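Local coordinates for protein D-alanyl transferase DltD (Enterococcus faecium TX0133A04, PDB 6PFX) that probably takes part in D-alanylating lipoteichoic acid, as a D-alanyl transferase of Gram-positive cell wall biogenesis, at residues A[45-50]-A[99-104]; A[231-236]-A[240-245]; A[297-302]-A[338-343]; A[342-345]-A[350-353]. All blocks are in the same frame, centred on the assembly; numbering follows the deposited sequence.

From the N terminus, the contacts follow one another along the chain, and none nests or crosses. Interaction 1 closes the 48 residues between 45-50 and 99-104, joining the loop after strand 39-43 to strand 97-101. Interaction 2 closes the short connection between helices 219-233 and 243-250, with three residues between the segments. Interaction 3 closes 35 residues, from the start of helix 298-304 to the loop after strand 330-332. Interaction 4 begins where interaction 3 ends, shares F342 and M343, and closes a four-residue loop before helix 351-365. R50 and E344 join interactions 1 and 4 by a salt bridge. K242 and E344 probably join interactions 2 and 4 through a backbone bond.

Interaction 1: residues A[45-50]-A[99-104]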
loop_
_atom_site.group_PDB
_atom_site.type_symbol
_atom_site.label_atom_id
_atom_site.label_comp_id
_atom_site.label_asym_id
_atom_site.label_seq_id
_atom_site.Cartn_x
_atom_site.Cartn_y
_atom_site.Cartn_z
ATOM N N SER A 45 0.792 2.315 -3.226
ATOM C CA SER A 45 2.021 2.642 -3.948
ATOM C C SER A 45 1.719 3.794 -4.901
ATOM O O SER A 45 0.936 4.680 -4.551
ATOM C CB SER A 45 2.629 1.413 -4.621
ATOM O OG SER A 45 1.675 0.650 -5.316
ATOM N N SER A 46 2.288 3.777 -6.111
ATOM C CA SER A 46 2.269 4.962 -6.967
ATOM C C SER A 46 0.869 5.398 -7.384
ATOM O O SER A 46 0.692 6.556 -7.777
ATOM C CB SER A 46 3.129 4.728 -8.216
ATOM O OG SER A 46 2.752 3.534 -8.871
ATOM N N GLU A 47 -0.128 4.515 -7.313
ATOM C CA GLU A 47 -1.474 4.903 -7.713
ATOM C C GLU A 47 -2.015 6.022 -6.836
ATOM O O GLU A 47 -2.927 6.747 -7.249
ATOM C CB GLU A 47 -2.414 3.696 -7.685
ATOM C CG GLU A 47 -2.762 3.146 -6.298
ATOM C CD GLU A 47 -1.639 2.373 -5.635
ATOM O OE1 GLU A 47 -0.621 2.036 -6.281
ATOM O OE2 GLU A 47 -1.779 2.102 -4.435
ATOM N N LEU A 48 -1.480 6.180 -5.630
ATOM C CA LEU A 48 -2.006 7.219 -4.761
ATOM C C LEU A 48 -1.614 8.620 -5.209
ATOM O O LEU A 48 -2.191 9.592 -4.711
ATOM C CB LEU A 48 -1.552 6.965 -3.324
ATOM C CG LEU A 48 -2.214 5.763 -2.640
ATOM C CD1 LEU A 48 -1.507 5.444 -1.324
ATOM C CD2 LEU A 48 -3.683 6.027 -2.403
ATOM N N SER A 49 -0.669 8.754 -6.131
ATOM C CA SER A 49 -0.341 10.059 -6.688
ATOM C C SER A 49 -1.214 10.437 -7.882
ATOM O O SER A 49 -1.020 11.515 -8.455
ATOM C CB SER A 49 1.123 10.095 -7.125
ATOM O OG SER A 49 1.293 9.337 -8.309
ATOM N N ARG A 50 -2.169 9.594 -8.276
ATOM C CA ARG A 50 -2.983 9.880 -9.458
ATOM C C ARG A 50 -4.103 10.840 -9.056
ATOM O O ARG A 50 -5.265 10.461 -8.888
ATOM C CB ARG A 50 -3.538 8.599 -10.078
ATOM C CG ARG A 50 -2.499 7.544 -10.479
ATOM C CD ARG A 50 -1.469 8.075 -11.472
ATOM N NE ARG A 50 -0.483 8.960 -10.856
ATOM C CZ ARG A 50 0.178 9.915 -11.508
ATOM N NH1 ARG A 50 1.056 10.672 -10.861
ATOM N NH2 ARG A 50 -0.051 10.123 -12.799
ATOM N N VAL A 99 -7.325 2.239 4.933
ATOM C CA VAL A 99 -7.557 1.828 3.555
ATOM C C VAL A 99 -6.221 1.356 3.016
ATOM O O VAL A 99 -5.209 2.049 3.164
ATOM C CB VAL A 99 -8.106 2.985 2.706
ATOM C CG1 VAL A 99 -8.351 2.575 1.246
ATOM C CG2 VAL A 99 -9.397 3.476 3.268
ATOM N N PHE A 100 -6.210 0.177 2.411
ATOM C CA PHE A 100 -4.977 -0.433 1.928
ATOM C C PHE A 100 -5.211 -0.929 0.509
ATOM O O PHE A 100 -6.050 -1.805 0.293
ATOM C CB PHE A 100 -4.567 -1.597 2.844
ATOM C CG PHE A 100 -3.162 -2.118 2.616
ATOM C CD1 PHE A 100 -2.863 -2.832 1.483
ATOM C CD2 PHE A 100 -2.143 -1.898 3.548
ATOM C CE1 PHE A 100 -1.577 -3.322 1.277
ATOM C CE2 PHE A 100 -0.855 -2.380 3.337
ATOM C CZ PHE A 100 -0.579 -3.088 2.207
ATOM N N ILE A 101 -4.429 -0.426 -0.445
ATOM C CA ILE A 101 -4.522 -0.849 -1.841
ATOM C C ILE A 101 -3.461 -1.920 -2.082
ATOM O O ILE A 101 -2.263 -1.639 -1.963
ATOM C CB ILE A 101 -4.310 0.335 -2.797
ATOM C CG1 ILE A 101 -5.086 1.587 -2.381
ATOM C CG2 ILE A 101 -4.687 -0.082 -4.216
ATOM C CD1 ILE A 101 -6.531 1.437 -2.360
ATOM N N ILE A 102 -3.902 -3.134 -2.425
ATOM C CA ILE A 102 -3.020 -4.276 -2.674
ATOM C C ILE A 102 -2.717 -4.323 -4.172
ATOM O O ILE A 102 -3.610 -4.618 -4.970
ATOM C CB ILE A 102 -3.711 -5.588 -2.277
ATOM C CG1 ILE A 102 -4.175 -5.577 -0.823
ATOM C CG2 ILE A 102 -2.777 -6.791 -2.508
ATOM C CD1 ILE A 102 -5.010 -6.792 -0.441
ATOM N N SER A 103 -1.462 -4.092 -4.570
ATOM C CA SER A 103 -1.098 -4.207 -5.989
ATOM C C SER A 103 -0.723 -5.646 -6.333
ATOM O O SER A 103 0.223 -6.179 -5.745
ATOM C CB SER A 103 0.081 -3.297 -6.315
ATOM O OG SER A 103 -0.264 -1.935 -6.187
ATOM N N PRO A 104 -1.395 -6.294 -7.289
ATOM C CA PRO A 104 -0.967 -7.653 -7.683
ATOM C C PRO A 104 0.495 -7.723 -8.123
ATOM O O PRO A 104 1.172 -8.728 -7.858
ATOM C CB PRO A 104 -1.960 -8.003 -8.808
ATOM C CG PRO A 104 -3.200 -7.128 -8.507
ATOM C CD PRO A 104 -2.586 -5.840 -8.037
HETATM O O HOH W 1 -0.968 -0.519 -4.220
#
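The carboxylate of E47 lies against the side chain of I101. E47 OE2 sits 3.5 Å from I101 CB, and the two side chains run alongside in opposite senses. A bend at chi2 (-74°) brings the E47 carboxylate back to S45, where it is held twice. S45 N donates to E47 OE2 at 2.8 Å, and meets it on the syn side, tilted out of the carboxylate plane. S45 OG donates to E47 OE1 at 2.9 Å, along the syn lone pair. One water links the carboxylate to the other segment. It donates to E47 OE2 and to I101 O, each at 2.8 Å, and appears to accept from S103 OG, at a short 2.5 Å. S45 OG and S103 OG are 3.3 Å apart. W354 of helix 351-365 packs on E47. Within the same 3-10 turn, S46 OG is hydrogen-bonded to H348 NE2. This is consistent with a serine nucleophile just after inner strand 39-43 of the parallel sheet, as in the SGNH hydrolases. The E47 bonds fix the rotation of a buried acidic group next to that serine. The amide, hydroxyl and water probably stabilise its negative charge, and the water carries the link across.

Interaction 2: residues A[231-236]-A[240-245]; sequences ERETTN and GLKNDF
With chi1 at -71°, N243 holds its amide beside the backbone of T235 and N236. N236 has its CG between its own N and carbonyl carbon (chi1 79°), which folds its amide back over that of N243. The two amides stack with planes 24° apart. N243 ND2 donates nearly straight to T235 OG1 at 3.0 Å, in its amide plane. N236 N donates to N243 OD1 at 3.0 Å, from above the carbonyl plane. In return N236 ND2 reaches N243 O at 3.2 Å, also from above the plane. The backbone adds a bond from N243 N to E233 O at 2.9 Å. K242 holds the N-cap position of helix 243-250. Its chain runs beside E233, with K242 CE 3.3 Å from E233 OE1, but its NZ makes a salt bridge to D244 OD1 at 2.9 Å. T234 CG2 packs on L241 O at 3.4 Å, and a water joins T234 O to G240 N. The contact thus holds the short loop that joins helices 219-233 and 243-250. N243 uses both ends of its amide as well as its backbone N and O, so it gathers four hydrogen bonds across the contact, and polar bonds carry much of it.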
loop_
_atom_site.group_PDB
_atom_site.type_symbol
_atom_site.label_atom_id
_atom_site.label_comp_id
_atom_site.label_asym_id
_atom_site.label_seq_id
_atom_site.Cartn_x
_atom_site.Cartn_y
_atom_site.Cartn_z
ATOM N N GLU A 231 -12.178 9.412 -21.667
ATOM C CA GLU A 231 -12.185 9.376 -23.126
ATOM C C GLU A 231 -11.254 10.436 -23.698
ATOM O O GLU A 231 -10.482 10.167 -24.626
ATOM C CB GLU A 231 -13.610 9.565 -23.637
ATOM C CG GLU A 231 -13.810 9.293 -25.111
ATOM C CD GLU A 231 -15.276 9.339 -25.490
ATOM O OE1 GLU A 231 -16.024 10.152 -24.893
ATOM O OE2 GLU A 231 -15.677 8.547 -26.368
ATOM N N ARG A 232 -11.308 11.650 -23.149
ATOM C CA ARG A 232 -10.508 12.755 -23.669
ATOM C C ARG A 232 -9.022 12.547 -23.421
ATOM O O ARG A 232 -8.198 13.055 -24.190
ATOM C CB ARG A 232 -11.025 14.047 -23.022
ATOM C CG ARG A 232 -10.332 15.342 -23.385
ATOM C CD ARG A 232 -10.794 16.449 -22.400
ATOM N NE ARG A 232 -12.219 16.325 -22.072
ATOM C CZ ARG A 232 -12.773 16.668 -20.907
ATOM N NH1 ARG A 232 -12.036 17.164 -19.922
ATOM N NH2 ARG A 232 -14.077 16.498 -20.723
ATOM N N GLU A 233 -8.655 11.802 -22.380
ATOM C CA GLU A 233 -7.262 11.687 -21.969
ATOM C C GLU A 233 -6.587 10.416 -22.460
ATOM O O GLU A 233 -5.430 10.173 -22.100
ATOM C CB GLU A 233 -7.156 11.825 -20.448
ATOM C CG GLU A 233 -7.700 13.181 -20.001
ATOM C CD GLU A 233 -7.165 13.669 -18.673
ATOM O OE1 GLU A 233 -6.379 12.946 -18.033
ATOM O OE2 GLU A 233 -7.545 14.795 -18.270
ATOM N N THR A 234 -7.256 9.628 -23.301
ATOM C CA THR A 234 -6.729 8.355 -23.783
ATOM C C THR A 234 -6.885 8.233 -25.289
ATOM O O THR A 234 -7.148 7.151 -25.824
ATOM C CB THR A 234 -7.404 7.176 -23.085
ATOM O OG1 THR A 234 -8.816 7.181 -23.369
ATOM C CG2 THR A 234 -7.196 7.248 -21.561
ATOM N N THR A 235 -6.683 9.329 -26.005
ATOM C CA THR A 235 -6.954 9.333 -27.432
ATOM C C THR A 235 -5.777 8.910 -28.307
ATOM O O THR A 235 -5.959 8.802 -29.523
ATOM C CB THR A 235 -7.384 10.733 -27.870
ATOM O OG1 THR A 235 -6.307 11.635 -27.594
ATOM C CG2 THR A 235 -8.629 11.175 -27.145
ATOM N N ASN A 236 -4.585 8.662 -27.755
ATOM C CA ASN A 236 -3.404 8.491 -28.604
ATOM C C ASN A 236 -2.908 7.045 -28.715
ATOM O O ASN A 236 -1.789 6.805 -29.195
ATOM C CB ASN A 236 -2.276 9.457 -28.217
ATOM C CG ASN A 236 -1.492 9.013 -27.003
ATOM O OD1 ASN A 236 -1.779 7.987 -26.393
ATOM N ND2 ASN A 236 -0.457 9.777 -26.672
ATOM N N GLY A 240 -6.477 2.355 -24.118
ATOM C CA GLY A 240 -7.097 3.045 -23.006
ATOM C C GLY A 240 -6.121 3.620 -22.008
ATOM O O GLY A 240 -6.502 3.867 -20.858
ATOM N N LEU A 241 -4.873 3.848 -22.415
ATOM C CA LEU A 241 -3.845 4.379 -21.530
ATOM C C LEU A 241 -3.823 5.899 -21.624
ATOM O O LEU A 241 -4.049 6.471 -22.695
ATOM C CB LEU A 241 -2.459 3.840 -21.903
ATOM C CG LEU A 241 -2.313 2.325 -21.957
ATOM C CD1 LEU A 241 -0.967 1.909 -22.554
ATOM C CD2 LEU A 241 -2.467 1.729 -20.573
ATOM N N LYS A 242 -3.563 6.557 -20.499
ATOM C CA LYS A 242 -3.437 8.007 -20.520
ATOM C C LYS A 242 -2.360 8.405 -21.521
ATOM O O LYS A 242 -1.273 7.818 -21.537
ATOM C CB LYS A 242 -3.079 8.504 -19.122
ATOM C CG LYS A 242 -3.078 10.000 -18.999
ATOM C CD LYS A 242 -3.201 10.447 -17.548
ATOM C CE LYS A 242 -3.232 11.955 -17.454
ATOM N NZ LYS A 242 -1.960 12.572 -17.903
ATOM N N ASN A 243 -2.660 9.422 -22.339
ATOM C CA ASN A 243 -1.777 9.818 -23.435
ATOM C C ASN A 243 -0.318 9.977 -23.005
ATOM O O ASN A 243 0.579 9.424 -23.647
ATOM C CB ASN A 243 -2.302 11.089 -24.108
ATOM C CG ASN A 243 -3.562 10.840 -24.906
ATOM O OD1 ASN A 243 -4.046 9.715 -24.979
ATOM N ND2 ASN A 243 -4.102 11.894 -25.509
ATOM N N ASP A 244 -0.042 10.738 -21.936
ATOM C CA ASP A 244 1.364 10.993 -21.615
ATOM C C ASP A 244 2.071 9.722 -21.151
ATOM O O ASP A 244 3.261 9.540 -21.430
ATOM C CB ASP A 244 1.514 12.149 -20.622
ATOM C CG ASP A 244 0.912 11.853 -19.265
ATOM O OD1 ASP A 244 0.041 10.971 -19.174
ATOM O OD2 ASP A 244 1.301 12.523 -18.281
ATOM N N PHE A 245 1.350 8.821 -20.484
ATOM C CA PHE A 245 1.931 7.543 -20.097
ATOM C C PHE A 245 2.292 6.732 -21.331
ATOM O O PHE A 245 3.381 6.154 -21.417
ATOM C CB PHE A 245 0.932 6.771 -19.243
ATOM C CG PHE A 245 1.451 5.457 -18.729
ATOM C CD1 PHE A 245 1.403 4.318 -19.511
ATOM C CD2 PHE A 245 1.991 5.362 -17.460
ATOM C CE1 PHE A 245 1.868 3.112 -19.024
ATOM C CE2 PHE A 245 2.454 4.157 -16.976
ATOM C CZ PHE A 245 2.398 3.037 -17.757
HETATM O O HOH W 2 -7.341 4.333 -25.996
#

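Interaction 3: residues A[297-302]-A[338-343]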
loop_
_atom_site.group_PDB
_atom_site.type_symbol
_atom_site.label_atom_id
_atom_site.label_comp_id
_atom_site.label_asym_id
_atom_site.label_seq_id
_atom_site.Cartn_x
_atom_site.Cartn_y
_atom_site.Cartn_z
ATOM N N ASN A 297 -5.949 -3.420 -16.774
ATOM C CA ASN A 297 -6.624 -3.028 -18.004
ATOM C C ASN A 297 -6.625 -4.179 -18.994
ATOM O O ASN A 297 -5.566 -4.652 -19.409
ATOM C CB ASN A 297 -5.836 -1.826 -18.556
ATOM C CG ASN A 297 -6.399 -1.280 -19.853
ATOM O OD1 ASN A 297 -7.029 -2.000 -20.620
ATOM N ND2 ASN A 297 -6.129 -0.003 -20.125
ATOM N N GLU A 298 -7.827 -4.645 -19.363
ATOM C CA GLU A 298 -7.928 -5.823 -20.218
ATOM C C GLU A 298 -7.436 -5.551 -21.637
ATOM O O GLU A 298 -6.901 -6.455 -22.285
ATOM C CB GLU A 298 -9.357 -6.365 -20.246
ATOM C CG GLU A 298 -9.430 -7.800 -20.762
ATOM C CD GLU A 298 -10.834 -8.360 -20.743
ATOM O OE1 GLU A 298 -11.014 -9.506 -21.201
ATOM O OE2 GLU A 298 -11.755 -7.656 -20.273
ATOM N N LYS A 299 -7.581 -4.326 -22.141
ATOM C CA LYS A 299 -7.035 -4.034 -23.464
ATOM C C LYS A 299 -5.523 -4.205 -23.461
ATOM O O LYS A 299 -4.932 -4.681 -24.436
ATOM C CB LYS A 299 -7.416 -2.627 -23.904
ATOM C CG LYS A 299 -8.873 -2.494 -24.290
ATOM C CD LYS A 299 -9.224 -1.066 -24.650
ATOM C CE LYS A 299 -10.712 -0.949 -24.936
ATOM N NZ LYS A 299 -11.167 0.455 -25.125
ATOM N N TRP A 300 -4.883 -3.842 -22.348
ATOM C CA TRP A 300 -3.443 -3.995 -22.210
ATOM C C TRP A 300 -3.044 -5.450 -21.982
ATOM O O TRP A 300 -2.109 -5.936 -22.619
ATOM C CB TRP A 300 -2.947 -3.136 -21.047
ATOM C CG TRP A 300 -1.478 -3.172 -20.900
ATOM C CD1 TRP A 300 -0.758 -3.629 -19.823
ATOM C CD2 TRP A 300 -0.521 -2.756 -21.876
ATOM N NE1 TRP A 300 0.591 -3.507 -20.076
ATOM C CE2 TRP A 300 0.757 -2.978 -21.330
ATOM C CE3 TRP A 300 -0.623 -2.213 -23.162
ATOM C CZ2 TRP A 300 1.918 -2.670 -22.022
ATOM C CZ3 TRP A 300 0.528 -1.917 -23.842
ATOM C CH2 TRP A 300 1.780 -2.142 -23.273
ATOM N N SER A 301 -3.737 -6.177 -21.102
ATOM C CA SER A 301 -3.380 -7.580 -20.901
ATOM C C SER A 301 -3.658 -8.404 -22.155
ATOM O O SER A 301 -2.949 -9.381 -22.420
ATOM C CB SER A 301 -4.100 -8.156 -19.675
ATOM O OG SER A 301 -5.508 -8.086 -19.802
ATOM N N ASP A 302 -4.680 -8.038 -22.936
ATOM C CA ASP A 302 -4.888 -8.705 -24.215
ATOM C C ASP A 302 -3.637 -8.591 -25.081
ATOM O O ASP A 302 -3.239 -9.547 -25.758
ATOM C CB ASP A 302 -6.063 -8.069 -24.958
ATOM C CG ASP A 302 -7.428 -8.519 -24.450
ATOM O OD1 ASP A 302 -7.544 -9.455 -23.626
ATOM O OD2 ASP A 302 -8.413 -7.900 -24.901
ATOM N N GLY A 338 -12.256 -5.079 -17.839
ATOM C CA GLY A 338 -12.875 -4.595 -19.055
ATOM C C GLY A 338 -13.631 -3.294 -18.970
ATOM O O GLY A 338 -14.178 -2.840 -19.980
ATOM N N THR A 339 -13.667 -2.662 -17.805
ATOM C CA THR A 339 -14.381 -1.402 -17.628
ATOM C C THR A 339 -13.509 -0.262 -18.133
ATOM O O THR A 339 -12.432 0.003 -17.591
ATOM C CB THR A 339 -14.753 -1.238 -16.160
ATOM O OG1 THR A 339 -15.573 -2.346 -15.762
ATOM C CG2 THR A 339 -15.486 0.068 -15.957
ATOM N N ASN A 340 -13.939 0.388 -19.206
ATOM C CA ASN A 340 -13.140 1.480 -19.731
ATOM C C ASN A 340 -12.887 2.535 -18.661
ATOM O O ASN A 340 -13.783 2.917 -17.894
ATOM C CB ASN A 340 -13.820 2.113 -20.944
ATOM C CG ASN A 340 -13.745 1.225 -22.173
ATOM O OD1 ASN A 340 -12.905 0.336 -22.252
ATOM N ND2 ASN A 340 -14.619 1.466 -23.138
ATOM N N TYR A 341 -11.653 3.029 -18.650
ATOM C CA TYR A 341 -11.230 4.144 -17.815
ATOM C C TYR A 341 -11.183 3.785 -16.342
ATOM O O TYR A 341 -11.093 4.684 -15.499
ATOM C CB TYR A 341 -12.108 5.375 -18.066
ATOM C CG TYR A 341 -12.383 5.575 -19.527
ATOM C CD1 TYR A 341 -11.349 5.615 -20.455
ATOM C CD2 TYR A 341 -13.681 5.673 -19.987
ATOM C CE1 TYR A 341 -11.610 5.777 -21.804
ATOM C CE2 TYR A 341 -13.953 5.836 -21.325
ATOM C CZ TYR A 341 -12.919 5.893 -22.231
ATOM O OH TYR A 341 -13.196 6.044 -23.580
ATOM N N PHE A 342 -11.248 2.489 -16.002
ATOM C CA PHE A 342 -11.089 2.079 -14.610
ATOM C C PHE A 342 -9.676 2.372 -14.130
ATOM O O PHE A 342 -9.485 2.887 -13.021
ATOM C CB PHE A 342 -11.414 0.581 -14.443
ATOM C CG PHE A 342 -11.868 0.201 -13.059
ATOM C CD1 PHE A 342 -13.201 0.295 -12.711
ATOM C CD2 PHE A 342 -10.976 -0.256 -12.115
ATOM C CE1 PHE A 342 -13.638 -0.034 -11.448
ATOM C CE2 PHE A 342 -11.409 -0.585 -10.847
ATOM C CZ PHE A 342 -12.740 -0.482 -10.519
ATOM N N MET A 343 -8.679 2.058 -14.959
ATOM C CA MET A 343 -7.279 2.331 -14.685
ATOM C C MET A 343 -6.818 3.492 -15.553
ATOM O O MET A 343 -7.307 3.685 -16.670
ATOM C CB MET A 343 -6.419 1.105 -14.984
ATOM C CG MET A 343 -6.979 -0.148 -14.388
ATOM S SD MET A 343 -7.009 -0.075 -12.609
ATOM C CE MET A 343 -5.282 -0.337 -12.266
HETATM O O HOH W 3 -5.345 1.915 -18.345
#
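K299 and N340 make the polar link across this contact. K299 has an extended chain that crosses the N340 side chain at about a right angle. Its NZ stands 3.4 Å from N340 OD1, a weak hydrogen bond on an exposed surface. A second, indirect link runs through a water. N297 ND2 donates to it at 2.7 Å, and the water donates weakly to M343 O. The strongest polar partner of N297 ND2 is F239 O.

Packing is light. E298 lays its extended chain along G338, with OE2 3.5 Å from G338 CA. Its CG is anti to the backbone N (chi1 -163°), which directs the chain along this glycine. M343 CG comes within 4.2 Å of N297 N, and the bent chain beyond it turns off from N297.

Each segment also shapes itself. N297 is the N-cap of helix 298-304. Its OD1 takes weak capping bonds from K299 N at 2.8 Å and from W300 N at 3.3 Å. On the other side, T339 to F342 form a type II beta turn, closed by F342 N to T339 O. N340 CB lies over one face of the Y341 ring, toward its rim.

The arrangement joins the first turn of a helix that follows strand 288-293 to the loop after the edge strand 330-332. These are C-terminal ends of strands in the parallel alpha/beta sheet, in keeping with the SGNH hydrolase clan. The loop leads on to D345 and H348, whose geometry and clan are consistent with a Ser-His-Asp triad with S46.

Interaction 4: residues A[342-345]-A[350-353]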
loop_
_atom_site.group_PDB
_atom_site.type_symbol
_atom_site.label_atom_id
_atom_site.label_comp_id
_atom_site.label_asym_id
_atom_site.label_seq_id
_atom_site.Cartn_x
_atom_site.Cartn_y
_atom_site.Cartn_z
ATOM N N PHE A 342 -11.248 2.489 -16.002
ATOM C CA PHE A 342 -11.089 2.079 -14.610
ATOM C C PHE A 342 -9.676 2.372 -14.130
ATOM O O PHE A 342 -9.485 2.887 -13.021
ATOM C CB PHE A 342 -11.414 0.581 -14.443
ATOM C CG PHE A 342 -11.868 0.201 -13.059
ATOM C CD1 PHE A 342 -13.201 0.295 -12.711
ATOM C CD2 PHE A 342 -10.976 -0.256 -12.115
ATOM C CE1 PHE A 342 -13.638 -0.034 -11.448
ATOM C CE2 PHE A 342 -11.409 -0.585 -10.847
ATOM C CZ PHE A 342 -12.740 -0.482 -10.519
ATOM N N MET A 343 -8.679 2.058 -14.959
ATOM C CA MET A 343 -7.279 2.331 -14.685
ATOM C C MET A 343 -6.818 3.492 -15.553
ATOM O O MET A 343 -7.307 3.685 -16.670
ATOM C CB MET A 343 -6.419 1.105 -14.984
ATOM C CG MET A 343 -6.979 -0.148 -14.388
ATOM S SD MET A 343 -7.009 -0.075 -12.609
ATOM C CE MET A 343 -5.282 -0.337 -12.266
ATOM N N GLU A 344 -5.894 4.284 -15.003
ATOM C CA GLU A 344 -5.281 5.383 -15.737
ATOM C C GLU A 344 -4.261 4.864 -16.739
ATOM O O GLU A 344 -4.076 5.465 -17.800
ATOM C CB GLU A 344 -4.615 6.352 -14.746
ATOM C CG GLU A 344 -4.061 7.603 -15.404
ATOM C CD GLU A 344 -3.433 8.577 -14.430
ATOM O OE1 GLU A 344 -2.191 8.754 -14.459
ATOM O OE2 GLU A 344 -4.202 9.187 -13.665
ATOM N N ASP A 345 -3.613 3.748 -16.432
ATOM C CA ASP A 345 -2.553 3.208 -17.275
ATOM C C ASP A 345 -2.502 1.702 -17.061
ATOM O O ASP A 345 -3.544 1.059 -16.898
ATOM C CB ASP A 345 -1.234 3.912 -16.962
ATOM C CG ASP A 345 -0.894 3.892 -15.488
ATOM O OD1 ASP A 345 -1.176 2.866 -14.840
ATOM O OD2 ASP A 345 -0.367 4.907 -14.971
ATOM N N GLY A 350 -7.499 4.702 -11.911
ATOM C CA GLY A 350 -7.798 5.899 -12.662
ATOM C C GLY A 350 -9.218 6.358 -12.344
ATOM O O GLY A 350 -9.791 6.023 -11.355
ATOM N N TRP A 351 -9.772 7.117 -13.304
ATOM C CA TRP A 351 -10.984 7.896 -13.030
ATOM C C TRP A 351 -12.140 7.024 -12.534
ATOM O O TRP A 351 -12.694 7.249 -11.448
ATOM C CB TRP A 351 -11.367 8.668 -14.294
ATOM C CG TRP A 351 -10.198 9.395 -14.919
ATOM C CD1 TRP A 351 -9.778 10.662 -14.639
ATOM C CD2 TRP A 351 -9.294 8.886 -15.919
ATOM N NE1 TRP A 351 -8.667 10.972 -15.389
ATOM C CE2 TRP A 351 -8.356 9.905 -16.190
ATOM C CE3 TRP A 351 -9.184 7.664 -16.603
ATOM C CZ2 TRP A 351 -7.332 9.749 -17.128
ATOM C CZ3 TRP A 351 -8.165 7.510 -17.542
ATOM C CH2 TRP A 351 -7.249 8.549 -17.788
ATOM N N LYS A 352 -12.526 6.023 -13.312
ATOM C CA LYS A 352 -13.654 5.191 -12.915
ATOM C C LYS A 352 -13.298 4.276 -11.754
ATOM O O LYS A 352 -14.178 3.934 -10.949
ATOM C CB LYS A 352 -14.138 4.414 -14.135
ATOM C CG LYS A 352 -14.946 5.298 -15.089
ATOM C CD LYS A 352 -16.380 5.445 -14.650
ATOM C CE LYS A 352 -17.156 4.155 -14.867
ATOM N NZ LYS A 352 -18.400 4.114 -14.053
ATOM N N GLY A 353 -12.026 3.887 -11.654
ATOM C CA GLY A 353 -11.611 2.972 -10.608
ATOM C C GLY A 353 -11.627 3.623 -9.243
ATOM O O GLY A 353 -12.162 3.064 -8.280
#
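G353 CA lies over the centre of the F342 ring, 3.4 Å from its centroid and only 4° off the ring normal. This CH-pi contact is the tight part. The F342 side chain swings away from its own N (chi1 -154°), which lays the ring under G353. The F342 carbonyl is gripped beside it: G350 N donates to F342 O at 2.9 Å, tilted from the carbonyl plane, and G353 N adds a weak bond at 3.1 Å. Two glycines, which have no side chain, let the backbones come this close, with G350 CA 3.4 Å from E344 N. G350 is the N-cap of helix 351-365, so the carbonyl takes up N-H groups at the start of that helix. D345 ends the first segment and H348 follows in the loop, spaced as in the Asp-x-x-His block of SGNH hydrolases. D345 OD2 bonds to H348 ND1, consistent with a charge-relay pair.

The remainder is looser. The E344 side chain runs across that of W351, nearly perpendicular in direction. E344 CG is 4.1 Å from W351 CH2, and W351 CZ3 stands 4.0 Å from E344 CA. E344 OE1 is in a salt bridge with R50 NH2, while CG and CA lie nearest the indole. K352 is partly exposed. Its CB touches F342 CA at 3.9 Å, then the chain bends away and NZ bonds to S223 OG.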